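Side-chain contacts in carboxylase (Deinococcus radiodurans, PDB 5H80), which probably uses ATP and bicarbonate to carboxylate biotin, as the biotin carboxylase domain of a dynamic single-chain bacterial carboxylase: residues R46-V51 / S58-A63; A93-V98 / A118-A123; H106-Y111 / D335-Q340; D137-F142 / A317-Q322. All blocks are in the same frame, centred on the assembly; numbering follows the deposited sequence.

Interaction 1 of 4, residues R46-V51 / S58-A63; sequences RIERAV and SVAVYA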
loop_
_atom_site.group_PDB
_atom_site.type_symbol
_atom_site.label_atom_id
_atom_site.label_comp_id
_atom_site.label_asym_id
_atom_site.label_seq_id
_atom_site.Cartn_x
_atom_site.Cartn_y
_atom_site.Cartn_z
ATOM N N ARG A 46 -3.562 -11.932 -8.216
ATOM C CA ARG A 46 -3.665 -11.913 -6.807
ATOM C C ARG A 46 -3.167 -13.198 -6.096
ATOM O O ARG A 46 -2.329 -13.260 -5.130
ATOM C CB ARG A 46 -5.106 -11.566 -6.420
ATOM C CG ARG A 46 -5.298 -11.516 -4.875
ATOM C CD ARG A 46 -4.594 -10.348 -4.122
ATOM N NE ARG A 46 -4.599 -10.398 -2.658
ATOM C CZ ARG A 46 -3.578 -10.917 -1.975
ATOM N NH1 ARG A 46 -2.636 -11.627 -2.534
ATOM N NH2 ARG A 46 -3.538 -10.838 -0.685
ATOM N N ILE A 47 -3.757 -14.351 -6.533
ATOM C CA ILE A 47 -3.385 -15.644 -6.075
ATOM C C ILE A 47 -1.902 -15.952 -6.319
ATOM O O ILE A 47 -1.272 -16.494 -5.401
ATOM C CB ILE A 47 -4.360 -16.793 -6.518
ATOM C CG1 ILE A 47 -5.737 -16.487 -6.011
ATOM C CG2 ILE A 47 -3.879 -18.098 -6.018
ATOM C CD1 ILE A 47 -6.862 -17.286 -6.691
ATOM N N GLU A 48 -1.359 -15.744 -7.528
ATOM C CA GLU A 48 0.062 -15.945 -7.860
ATOM C C GLU A 48 0.972 -15.190 -6.905
ATOM O O GLU A 48 1.839 -15.837 -6.339
ATOM C CB GLU A 48 0.398 -15.493 -9.282
ATOM C CG GLU A 48 -0.304 -16.405 -10.269
ATOM C CD GLU A 48 -0.404 -15.843 -11.675
ATOM O OE1 GLU A 48 -0.196 -14.662 -11.873
ATOM O OE2 GLU A 48 -0.775 -16.607 -12.609
ATOM N N ARG A 49 0.509 -14.025 -6.432
ATOM C CA ARG A 49 1.322 -13.151 -5.503
ATOM C C ARG A 49 1.281 -13.767 -4.083
ATOM O O ARG A 49 2.282 -13.912 -3.483
ATOM C CB ARG A 49 0.874 -11.714 -5.514
ATOM C CG ARG A 49 1.224 -10.903 -6.748
ATOM C CD ARG A 49 0.376 -9.715 -7.001
ATOM N NE ARG A 49 0.966 -8.929 -8.059
ATOM C CZ ARG A 49 0.384 -7.846 -8.626
ATOM N NH1 ARG A 49 -0.820 -7.385 -8.212
ATOM N NH2 ARG A 49 1.023 -7.238 -9.630
ATOM N N ALA A 50 0.161 -14.305 -3.604
ATOM C CA ALA A 50 0.069 -14.946 -2.224
ATOM C C ALA A 50 0.907 -16.321 -2.255
ATOM O O ALA A 50 1.659 -16.652 -1.367
ATOM C CB ALA A 50 -1.398 -15.256 -1.972
ATOM N N VAL A 51 0.795 -17.058 -3.351
ATOM C CA VAL A 51 1.565 -18.297 -3.550
ATOM C C VAL A 51 3.052 -18.024 -3.463
ATOM O O VAL A 51 3.764 -18.794 -2.776
ATOM C CB VAL A 51 1.154 -18.998 -4.840
ATOM C CG1 VAL A 51 2.032 -20.228 -5.210
ATOM C CG2 VAL A 51 -0.292 -19.591 -4.626
ATOM N N SER A 58 3.148 -21.854 -8.434
ATOM C CA SER A 58 1.902 -21.709 -9.096
ATOM C C SER A 58 1.886 -22.238 -10.517
ATOM O O SER A 58 2.792 -22.043 -11.294
ATOM C CB SER A 58 1.409 -20.224 -9.133
ATOM O OG SER A 58 2.323 -19.327 -9.823
ATOM N N VAL A 59 0.719 -22.780 -10.861
ATOM C CA VAL A 59 0.415 -23.170 -12.230
ATOM C C VAL A 59 -0.844 -22.394 -12.648
ATOM O O VAL A 59 -1.886 -22.596 -12.096
ATOM C CB VAL A 59 0.260 -24.723 -12.319
ATOM C CG1 VAL A 59 -0.138 -25.098 -13.764
ATOM C CG2 VAL A 59 1.491 -25.479 -11.705
ATOM N N ALA A 60 -0.725 -21.544 -13.637
ATOM C CA ALA A 60 -1.846 -20.789 -14.241
ATOM C C ALA A 60 -2.378 -21.558 -15.459
ATOM O O ALA A 60 -1.678 -22.516 -15.973
ATOM C CB ALA A 60 -1.384 -19.372 -14.582
ATOM N N VAL A 61 -3.595 -21.210 -15.859
ATOM C CA VAL A 61 -4.174 -21.711 -17.093
ATOM C C VAL A 61 -4.672 -20.462 -17.857
ATOM O O VAL A 61 -5.094 -19.401 -17.274
ATOM C CB VAL A 61 -5.312 -22.759 -16.892
ATOM C CG1 VAL A 61 -4.798 -24.109 -16.348
ATOM C CG2 VAL A 61 -6.473 -22.221 -16.011
ATOM N N TYR A 62 -4.686 -20.541 -19.166
ATOM C CA TYR A 62 -5.178 -19.503 -20.005
ATOM C C TYR A 62 -5.813 -19.999 -21.297
ATOM O O TYR A 62 -5.406 -21.055 -21.840
ATOM C CB TYR A 62 -4.104 -18.413 -20.369
ATOM C CG TYR A 62 -2.911 -18.967 -21.095
ATOM C CD1 TYR A 62 -2.779 -18.733 -22.443
ATOM C CD2 TYR A 62 -1.912 -19.810 -20.478
ATOM C CE1 TYR A 62 -1.774 -19.313 -23.179
ATOM C CE2 TYR A 62 -0.817 -20.345 -21.236
ATOM C CZ TYR A 62 -0.778 -20.051 -22.577
ATOM O OH TYR A 62 0.196 -20.567 -23.371
ATOM N N ALA A 63 -6.819 -19.284 -21.713
ATOM C CA ALA A 63 -7.417 -19.436 -23.045
ATOM C C ALA A 63 -6.686 -18.510 -23.979
ATOM O O ALA A 63 -6.183 -17.449 -23.552
ATOM C CB ALA A 63 -8.879 -19.052 -22.972
HETATM O O HOH W 1 3.294 -17.689 -7.883
#
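V51 and E48, one turn apart on the helix, pack against S58 and A60, alternate residues whose side chains rise from the same face of the strand. V51 comes with a single branch: CG1, held anti to the backbone N (chi1 173°), stands 3.8 Å from S58 N and packs almost as closely on S58 CB. E48 starts out across the line of approach, but its chain is extended beyond CG, and this carries the carboxylate along the strand until E48 OE2 lies 3.5 Å from the methyl carbon CB of A60. On the way its aliphatic part passes S58, with E48 CG 4.0 Å from S58 OG. The two elements are the helix and second strand of the beta-alpha-beta unit formed by strand 34-37, helix 42-53 and strand 57-62, in the parallel sheet of the biotin carboxylase N-terminal domain. The axes of the two short segments run nearly antiparallel, at 169°, as expected where a helix returns the chain between parallel strands. The hydroxyl of S58 meets a water 2.7 Å from OG. That water donates to the main-chain O of E48 at 2.8 Å, bridging helix and strand through a buried serine. Beyond the pair, I37 touches E48 and V35 touches V51 from the neighbouring strand, while H71 and R74 of helix 70-74 also lie against E48.

Interaction 2 of 4, residues A93-V98 / A118-A123; sequences AALLRV and ADFARA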
loop_
_atom_site.group_PDB
_atom_site.type_symbol
_atom_site.label_atom_id
_atom_site.label_comp_id
_atom_site.label_asym_id
_atom_site.label_seq_id
_atom_site.Cartn_x
_atom_site.Cartn_y
_atom_site.Cartn_z
ATOM N N ALA A 93 -13.210 -31.103 -15.983
ATOM C CA ALA A 93 -12.318 -32.232 -16.359
ATOM C C ALA A 93 -11.029 -31.805 -17.041
ATOM O O ALA A 93 -9.998 -32.429 -16.761
ATOM C CB ALA A 93 -13.035 -33.253 -17.270
ATOM N N ALA A 94 -11.061 -30.738 -17.851
ATOM C CA ALA A 94 -9.845 -30.165 -18.411
ATOM C C ALA A 94 -8.850 -29.684 -17.345
ATOM O O ALA A 94 -7.668 -29.954 -17.448
ATOM C CB ALA A 94 -10.105 -29.065 -19.406
ATOM N N LEU A 95 -9.379 -28.990 -16.332
ATOM C CA LEU A 95 -8.550 -28.497 -15.222
ATOM C C LEU A 95 -7.946 -29.625 -14.441
ATOM O O LEU A 95 -6.749 -29.567 -14.129
ATOM C CB LEU A 95 -9.470 -27.598 -14.333
ATOM C CG LEU A 95 -9.850 -26.364 -14.989
ATOM C CD1 LEU A 95 -11.011 -25.791 -14.145
ATOM C CD2 LEU A 95 -8.767 -25.332 -15.286
ATOM N N LEU A 96 -8.703 -30.706 -14.262
ATOM C CA LEU A 96 -8.204 -31.912 -13.589
ATOM C C LEU A 96 -7.093 -32.623 -14.385
ATOM O O LEU A 96 -6.158 -33.131 -13.770
ATOM C CB LEU A 96 -9.324 -32.875 -13.208
ATOM C CG LEU A 96 -10.210 -32.279 -12.107
ATOM C CD1 LEU A 96 -11.428 -33.180 -11.983
ATOM C CD2 LEU A 96 -9.525 -32.031 -10.776
ATOM N N ARG A 97 -7.152 -32.523 -15.711
ATOM C CA ARG A 97 -6.101 -33.043 -16.536
ATOM C C ARG A 97 -4.837 -32.222 -16.373
ATOM O O ARG A 97 -3.753 -32.792 -16.230
ATOM C CB ARG A 97 -6.506 -33.087 -17.985
ATOM C CG ARG A 97 -7.383 -34.248 -18.340
ATOM C CD ARG A 97 -7.445 -34.436 -19.861
ATOM N NE ARG A 97 -8.300 -33.471 -20.566
ATOM C CZ ARG A 97 -9.639 -33.445 -20.497
ATOM N NH1 ARG A 97 -10.334 -34.316 -19.758
ATOM N NH2 ARG A 97 -10.301 -32.569 -21.204
ATOM N N VAL A 98 -5.007 -30.889 -16.380
ATOM C CA VAL A 98 -3.860 -29.972 -16.159
ATOM C C VAL A 98 -3.192 -30.270 -14.853
ATOM O O VAL A 98 -1.904 -30.226 -14.769
ATOM C CB VAL A 98 -4.225 -28.446 -16.263
ATOM C CG1 VAL A 98 -3.013 -27.538 -15.927
ATOM C CG2 VAL A 98 -4.628 -28.118 -17.659
ATOM N N ALA A 118 -19.674 -27.579 -5.825
ATOM C CA ALA A 118 -19.352 -28.629 -4.901
ATOM C C ALA A 118 -18.831 -29.958 -5.599
ATOM O O ALA A 118 -18.009 -30.727 -5.080
ATOM C CB ALA A 118 -20.543 -28.927 -4.053
ATOM N N ASP A 119 -19.417 -30.274 -6.737
ATOM C CA ASP A 119 -18.971 -31.463 -7.484
ATOM C C ASP A 119 -17.498 -31.346 -7.886
ATOM O O ASP A 119 -16.735 -32.316 -7.836
ATOM C CB ASP A 119 -19.731 -31.567 -8.800
ATOM C CG ASP A 119 -21.060 -32.271 -8.675
ATOM O OD1 ASP A 119 -21.334 -32.868 -7.633
ATOM O OD2 ASP A 119 -21.796 -32.217 -9.685
ATOM N N PHE A 120 -17.134 -30.111 -8.256
ATOM C CA PHE A 120 -15.795 -29.847 -8.714
ATOM C C PHE A 120 -14.865 -30.032 -7.516
ATOM O O PHE A 120 -13.888 -30.777 -7.644
ATOM C CB PHE A 120 -15.659 -28.519 -9.453
ATOM C CG PHE A 120 -14.226 -28.177 -9.800
ATOM C CD1 PHE A 120 -13.504 -28.922 -10.737
ATOM C CD2 PHE A 120 -13.566 -27.153 -9.106
ATOM C CE1 PHE A 120 -12.190 -28.627 -11.014
ATOM C CE2 PHE A 120 -12.231 -26.855 -9.381
ATOM C CZ PHE A 120 -11.547 -27.583 -10.324
ATOM N N ALA A 121 -15.205 -29.448 -6.366
ATOM C CA ALA A 121 -14.457 -29.666 -5.141
ATOM C C ALA A 121 -14.257 -31.161 -4.802
ATOM O O ALA A 121 -13.193 -31.571 -4.522
ATOM C CB ALA A 121 -15.055 -28.914 -3.974
ATOM N N ARG A 122 -15.332 -31.936 -4.874
ATOM C CA ARG A 122 -15.337 -33.390 -4.705
ATOM C C ARG A 122 -14.386 -34.053 -5.640
ATOM O O ARG A 122 -13.580 -34.868 -5.175
ATOM C CB ARG A 122 -16.766 -33.916 -4.770
ATOM C CG ARG A 122 -17.578 -33.693 -3.499
ATOM C CD ARG A 122 -18.886 -34.526 -3.507
ATOM N NE ARG A 122 -19.905 -33.772 -4.234
ATOM C CZ ARG A 122 -20.795 -32.961 -3.648
ATOM N NH1 ARG A 122 -20.902 -32.879 -2.317
ATOM N NH2 ARG A 122 -21.623 -32.283 -4.394
ATOM N N ALA A 123 -14.400 -33.659 -6.900
ATOM C CA ALA A 123 -13.560 -34.249 -7.898
ATOM C C ALA A 123 -12.081 -33.917 -7.665
ATOM O O ALA A 123 -11.217 -34.783 -7.741
ATOM C CB ALA A 123 -13.980 -33.860 -9.256
#
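L96 faces the second helix with its CG anti to the carbonyl carbon and beside the backbone N (chi1 -68°), a conformation that sends CD1 outward to the methyl of A123. L96 CD1 and A123 CB are 3.8 Å apart, the closest approach between the two segments. The branch point of the same leucine lies beside the phenylalanine one turn earlier on that helix, L96 CG being 4.3 Å from F120 CE1. F120 leaves its helix alongside the gap, and its first torsion, with CG anti to the backbone N (chi1 174°), brings the end of the ring to the leucines. There F120 CZ lies 4.3 Å from L95 CD1, and both leucines approach the ring obliquely. The helices, 92-101 and 118-126, flank strand 106-108 in sequence and belong to the N-terminal domain of the biotin carboxylase fold. The axes of segments 93-98 and 118-123 cross at -25°, 11.0 Å apart, so that side chains rather than backbones fill the space between them. L95 and F120 form the buried part of the contact, and L114 touches both. L96 and A123 lie nearer the surface, where L129 also packs on L96.

Interaction 3 of 4, residues H106-Y111 / D335-Q340; sequences HVHPGY and DLVTAQ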
loop_
_atom_site.group_PDB
_atom_site.type_symbol
_atom_site.label_atom_id
_atom_site.label_comp_id
_atom_site.label_asym_id
_atom_site.label_seq_id
_atom_site.Cartn_x
_atom_site.Cartn_y
_atom_site.Cartn_z
ATOM N N HIS A 106 -2.816 -28.665 -5.041
ATOM C CA HIS A 106 -3.847 -27.783 -4.535
ATOM C C HIS A 106 -4.494 -27.134 -5.731
ATOM O O HIS A 106 -3.888 -26.906 -6.785
ATOM C CB HIS A 106 -3.240 -26.676 -3.588
ATOM C CG HIS A 106 -2.695 -27.231 -2.330
ATOM N ND1 HIS A 106 -1.524 -27.923 -2.317
ATOM C CD2 HIS A 106 -3.130 -27.198 -1.046
ATOM C CE1 HIS A 106 -1.269 -28.331 -1.090
ATOM N NE2 HIS A 106 -2.233 -27.915 -0.304
ATOM N N VAL A 107 -5.779 -26.787 -5.602
ATOM C CA VAL A 107 -6.551 -26.072 -6.600
ATOM C C VAL A 107 -7.200 -24.845 -5.918
ATOM O O VAL A 107 -8.088 -24.976 -5.055
ATOM C CB VAL A 107 -7.696 -26.901 -7.316
ATOM C CG1 VAL A 107 -8.423 -26.064 -8.323
ATOM C CG2 VAL A 107 -7.046 -28.029 -8.101
ATOM N N HIS A 108 -6.712 -23.653 -6.314
ATOM C CA HIS A 108 -7.385 -22.370 -5.963
ATOM C C HIS A 108 -8.384 -21.924 -7.086
ATOM O O HIS A 108 -8.053 -21.506 -8.214
ATOM C CB HIS A 108 -6.399 -21.222 -5.623
ATOM C CG HIS A 108 -7.005 -20.203 -4.669
ATOM N ND1 HIS A 108 -8.270 -19.762 -4.862
ATOM C CD2 HIS A 108 -6.504 -19.474 -3.641
ATOM C CE1 HIS A 108 -8.594 -18.903 -3.897
ATOM N NE2 HIS A 108 -7.506 -18.666 -3.187
ATOM N N PRO A 109 -9.691 -22.032 -6.753
ATOM C CA PRO A 109 -10.695 -21.645 -7.729
ATOM C C PRO A 109 -11.023 -20.132 -7.878
ATOM O O PRO A 109 -11.818 -19.715 -8.747
ATOM C CB PRO A 109 -11.898 -22.386 -7.172
ATOM C CG PRO A 109 -11.762 -22.241 -5.751
ATOM C CD PRO A 109 -10.304 -22.335 -5.458
ATOM N N GLY A 110 -10.267 -19.283 -7.169
ATOM C CA GLY A 110 -10.619 -17.864 -7.006
ATOM C C GLY A 110 -12.046 -17.527 -6.681
ATOM O O GLY A 110 -12.557 -17.974 -5.708
ATOM N N TYR A 111 -12.644 -16.582 -7.418
ATOM C CA TYR A 111 -14.074 -16.345 -7.244
ATOM C C TYR A 111 -14.654 -16.332 -8.637
ATOM O O TYR A 111 -13.941 -16.087 -9.682
ATOM C CB TYR A 111 -14.398 -15.058 -6.430
ATOM C CG TYR A 111 -13.364 -13.905 -6.550
ATOM C CD1 TYR A 111 -13.256 -13.190 -7.667
ATOM C CD2 TYR A 111 -12.567 -13.575 -5.500
ATOM C CE1 TYR A 111 -12.330 -12.145 -7.769
ATOM C CE2 TYR A 111 -11.661 -12.535 -5.563
ATOM C CZ TYR A 111 -11.562 -11.849 -6.734
ATOM O OH TYR A 111 -10.589 -10.888 -6.768
ATOM N N ASP A 335 -3.094 -10.072 5.194
ATOM C CA ASP A 335 -3.145 -10.775 3.896
ATOM C C ASP A 335 -4.165 -11.986 3.976
ATOM O O ASP A 335 -3.828 -13.096 4.585
ATOM C CB ASP A 335 -1.798 -11.281 3.561
ATOM C CG ASP A 335 -1.664 -11.819 2.135
ATOM O OD1 ASP A 335 -2.693 -12.404 1.589
ATOM O OD2 ASP A 335 -0.579 -11.635 1.497
ATOM N N LEU A 336 -5.339 -11.728 3.485
ATOM C CA LEU A 336 -6.394 -12.785 3.427
ATOM C C LEU A 336 -6.066 -13.940 2.564
ATOM O O LEU A 336 -6.543 -15.082 2.883
ATOM C CB LEU A 336 -7.773 -12.233 3.108
ATOM C CG LEU A 336 -8.398 -11.375 4.247
ATOM C CD1 LEU A 336 -9.548 -10.502 3.835
ATOM C CD2 LEU A 336 -8.669 -12.230 5.482
ATOM N N VAL A 337 -5.321 -13.719 1.461
ATOM C CA VAL A 337 -5.185 -14.873 0.509
ATOM C C VAL A 337 -4.093 -15.843 0.980
ATOM O O VAL A 337 -4.152 -17.094 0.853
ATOM C CB VAL A 337 -5.019 -14.400 -0.934
ATOM C CG1 VAL A 337 -4.957 -15.596 -1.930
ATOM C CG2 VAL A 337 -6.131 -13.379 -1.298
ATOM N N THR A 338 -2.925 -15.330 1.487
ATOM C CA THR A 338 -1.966 -16.284 2.117
ATOM C C THR A 338 -2.617 -17.071 3.287
ATOM O O THR A 338 -2.444 -18.287 3.395
ATOM C CB THR A 338 -0.707 -15.544 2.624
ATOM O OG1 THR A 338 -1.083 -14.481 3.535
ATOM C CG2 THR A 338 -0.007 -15.022 1.463
ATOM N N ALA A 339 -3.471 -16.394 4.107
ATOM C CA ALA A 339 -4.232 -17.008 5.235
ATOM C C ALA A 339 -5.170 -18.129 4.659
ATOM O O ALA A 339 -5.141 -19.270 5.139
ATOM C CB ALA A 339 -5.025 -16.030 6.026
ATOM N N GLN A 340 -5.862 -17.775 3.609
ATOM C CA GLN A 340 -6.785 -18.705 2.951
ATOM C C GLN A 340 -6.064 -20.007 2.461
ATOM O O GLN A 340 -6.503 -21.133 2.845
ATOM C CB GLN A 340 -7.447 -18.044 1.806
ATOM C CG GLN A 340 -8.566 -18.883 1.133
ATOM C CD GLN A 340 -8.994 -18.280 -0.185
ATOM O OE1 GLN A 340 -8.277 -17.523 -0.859
ATOM N NE2 GLN A 340 -10.267 -18.574 -0.560
HETATM O O HOH W 2 -11.963 -18.558 -3.075
#
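Strand 106-108 of the parallel N-terminal sheet ends in H108, whose imidazole reaches the first turns of helix 336-344, a helix of the ATP-binding (ATP-grasp) domain. H108 NE2 donates to Q340 OE1 at 2.7 Å, with a bent N-H...O angle of 140°. The acceptor is met at the edge of the ring, slightly tilted from its plane, while the donor stands well above the carbonyl plane of Q340. Ring and amide are turned almost perpendicular, 80° apart. Q340 gets there on an extended chain, its CG anti to the backbone N (chi1 -173°). At the other nitrogen, H108 ND1 accepts from G110 N at 3.1 Å, so two bonds fix the rotation of the ring. V337 CG1 lies 4.2 Å from H108 NE2, and I47 of helix 42-53 also packs on the imidazole. An alanine in place of H108 would probably leave both Q340 OE1 and G110 N without these partners and open a gap beside V337. A water joins the backbone of G110 to the side chain of Q340, donating to G110 O and accepting from Q340 NE2 at 3.0 Å. The arrangement sets the end of a parallel-sheet strand in the N-terminal domain against a helix of the ATP-grasp domain, as in biotin carboxylases.

Interaction 4 of 4, residues D137-F142 / A317-Q322; sequences DTLDLF and ANPRLQ
F142, near the end of helix 136-142, packs on A317 and P319, where the last strand of an antiparallel four-stranded sheet, 312-318, runs out into a loop. The contact joins a helix of the biotin carboxylase N-terminal domain to a strand of the ATP-grasp domain. From the helix, F142 CB already lies against the strand, 3.9 Å from A317 CB. The next atom comes nearer still: F142 CG is 3.7 Å from the same methyl, and F142 CD1 follows at 3.8 Å from A317 CB. The first torsion (chi1 -65°) places CG anti to the carbonyl carbon and beside the backbone N, which turns one face of the ring to the alanine. A317 CB stands over that face, 4.0 Å from the ring centroid and 22° off the ring normal, a CH-pi contact offset toward the CG end, so the far CZ end reaches beyond the methyl. Along one side of the ring, F142 CD2 has the proline at its edge, P319 CB being 4.2 Å away. L151 of helix 145-154 also touches F142. One turn earlier, L139 adds a second apolar contact to P319, which is the centre of an inverse gamma turn; L139 CD2 reaches P319 CG at 3.9 Å, the two side chains crossing at a slant. Between the two backbones a water accepts from A317 N at 3.0 Å and lies 3.1 Å from F142 O.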
loop_
_atom_site.group_PDB
_atom_site.type_symbol
_atom_site.label_atom_id
_atom_site.label_comp_id
_atom_site.label_asym_id
_atom_site.label_seq_id
_atom_site.Cartn_x
_atom_site.Cartn_y
_atom_site.Cartn_z
ATOM N N ASP A 137 -19.841 -30.343 1.233
ATOM C CA ASP A 137 -21.150 -30.345 1.924
ATOM C C ASP A 137 -21.556 -28.916 2.340
ATOM O O ASP A 137 -22.703 -28.526 2.293
ATOM C CB ASP A 137 -21.093 -31.211 3.162
ATOM C CG ASP A 137 -21.125 -32.671 2.858
ATOM O OD1 ASP A 137 -21.528 -33.090 1.755
ATOM O OD2 ASP A 137 -20.714 -33.414 3.738
ATOM N N THR A 138 -20.557 -28.135 2.734
ATOM C CA THR A 138 -20.779 -26.705 3.059
ATOM C C THR A 138 -21.041 -25.913 1.801
ATOM O O THR A 138 -21.837 -24.989 1.835
ATOM C CB THR A 138 -19.540 -26.161 3.802
ATOM O OG1 THR A 138 -19.386 -26.810 5.038
ATOM C CG2 THR A 138 -19.721 -24.596 4.094
ATOM N N LEU A 139 -20.325 -26.193 0.669
ATOM C CA LEU A 139 -20.583 -25.583 -0.623
ATOM C C LEU A 139 -22.065 -25.856 -1.069
ATOM O O LEU A 139 -22.797 -24.994 -1.643
ATOM C CB LEU A 139 -19.598 -26.079 -1.721
ATOM C CG LEU A 139 -18.057 -25.811 -1.548
ATOM C CD1 LEU A 139 -17.260 -26.231 -2.758
ATOM C CD2 LEU A 139 -17.816 -24.324 -1.321
ATOM N N ASP A 140 -22.465 -27.091 -0.823
ATOM C CA ASP A 140 -23.848 -27.510 -1.232
ATOM C C ASP A 140 -24.871 -26.757 -0.437
ATOM O O ASP A 140 -25.862 -26.244 -0.975
ATOM C CB ASP A 140 -24.094 -29.012 -1.036
ATOM C CG ASP A 140 -23.645 -29.851 -2.240
ATOM O OD1 ASP A 140 -23.685 -29.350 -3.403
ATOM O OD2 ASP A 140 -23.247 -31.004 -1.983
ATOM N N LEU A 141 -24.634 -26.688 0.850
ATOM C CA LEU A 141 -25.478 -25.929 1.747
ATOM C C LEU A 141 -25.565 -24.425 1.424
ATOM O O LEU A 141 -26.652 -23.906 1.201
ATOM C CB LEU A 141 -25.043 -26.172 3.150
ATOM C CG LEU A 141 -26.137 -26.012 4.287
ATOM C CD1 LEU A 141 -25.646 -26.495 5.651
ATOM C CD2 LEU A 141 -26.670 -24.575 4.391
ATOM N N PHE A 142 -24.433 -23.703 1.372
ATOM C CA PHE A 142 -24.511 -22.289 1.162
ATOM C C PHE A 142 -24.884 -21.920 -0.228
ATOM O O PHE A 142 -25.199 -20.791 -0.461
ATOM C CB PHE A 142 -23.217 -21.573 1.678
ATOM C CG PHE A 142 -22.994 -21.663 3.186
ATOM C CD1 PHE A 142 -24.034 -21.651 4.099
ATOM C CD2 PHE A 142 -21.717 -21.547 3.701
ATOM C CE1 PHE A 142 -23.798 -21.688 5.476
ATOM C CE2 PHE A 142 -21.481 -21.582 5.074
ATOM C CZ PHE A 142 -22.512 -21.644 5.955
ATOM N N ALA A 317 -24.605 -16.353 1.794
ATOM C CA ALA A 317 -23.351 -16.832 2.331
ATOM C C ALA A 317 -22.468 -17.171 1.116
ATOM O O ALA A 317 -22.841 -17.963 0.219
ATOM C CB ALA A 317 -23.536 -17.975 3.268
ATOM N N ASN A 318 -21.375 -16.429 0.927
ATOM C CA ASN A 318 -20.482 -16.697 -0.198
ATOM C C ASN A 318 -19.293 -17.461 0.329
ATOM O O ASN A 318 -18.384 -16.868 1.000
ATOM C CB ASN A 318 -20.011 -15.404 -0.888
ATOM C CG ASN A 318 -21.145 -14.462 -1.231
ATOM O OD1 ASN A 318 -21.169 -13.279 -0.835
ATOM N ND2 ASN A 318 -22.035 -14.929 -1.968
ATOM N N PRO A 319 -19.231 -18.751 0.020
ATOM C CA PRO A 319 -18.264 -19.620 0.673
ATOM C C PRO A 319 -16.880 -19.604 -0.029
ATOM O O PRO A 319 -16.371 -20.699 -0.438
ATOM C CB PRO A 319 -18.944 -21.007 0.552
ATOM C CG PRO A 319 -19.610 -20.933 -0.766
ATOM C CD PRO A 319 -20.093 -19.490 -0.937
ATOM N N ARG A 320 -16.306 -18.427 -0.184
ATOM C CA ARG A 320 -15.128 -18.220 -1.029
ATOM C C ARG A 320 -14.519 -16.889 -0.700
ATOM O O ARG A 320 -15.185 -16.130 -0.032
ATOM C CB ARG A 320 -15.538 -18.253 -2.505
ATOM C CG ARG A 320 -16.848 -17.520 -2.797
ATOM C CD ARG A 320 -17.035 -17.252 -4.239
ATOM N NE ARG A 320 -18.268 -16.467 -4.504
ATOM C CZ ARG A 320 -18.310 -15.122 -4.509
ATOM N NH1 ARG A 320 -17.175 -14.354 -4.290
ATOM N NH2 ARG A 320 -19.448 -14.491 -4.773
ATOM N N LEU A 321 -13.345 -16.631 -1.298
ATOM C CA LEU A 321 -12.782 -15.302 -1.457
ATOM C C LEU A 321 -13.756 -14.415 -2.202
ATOM O O LEU A 321 -14.536 -14.873 -3.053
ATOM C CB LEU A 321 -11.457 -15.317 -2.191
ATOM C CG LEU A 321 -10.570 -14.049 -2.292
ATOM C CD1 LEU A 321 -10.027 -13.671 -0.918
ATOM C CD2 LEU A 321 -9.459 -14.321 -3.254
ATOM N N GLN A 322 -13.788 -13.137 -1.854
ATOM C CA GLN A 322 -14.489 -12.159 -2.717
ATOM C C GLN A 322 -13.648 -11.042 -3.313
ATOM O O GLN A 322 -12.545 -10.707 -2.744
ATOM C CB GLN A 322 -15.540 -11.438 -1.897
ATOM C CG GLN A 322 -16.852 -12.185 -1.630
ATOM C CD GLN A 322 -17.730 -11.466 -0.679
ATOM O OE1 GLN A 322 -17.280 -10.656 0.158
ATOM N NE2 GLN A 322 -19.035 -11.659 -0.848
HETATM O O HOH W 3 -26.303 -17.887 -0.093
#

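Interactions 1, 3 and 4 are buried, whereas interaction 2 is buried only in part. Interactions 1 and 3 reach the same parallel sheet and meet directly, through a salt bridge from R46 NH2 to D335 OD1 and the packing of A50 on V337. V61 packs on L95 and V98 to join interaction 1 to interaction 2, whose helices flank the strand of interaction 3 in sequence. Interaction 2 meets interaction 4 through the salt bridge R122-D140 and the packing of A121 on L139. Interactions 1 and 2 lie within the N-terminal domain; 3 and 4 both join it to the ATP-grasp domain. Interaction 2 is wholly apolar, interactions 1, 3 and 4 each include a bridging water, and only interaction 3 adds a direct side-chain hydrogen bond across its segments.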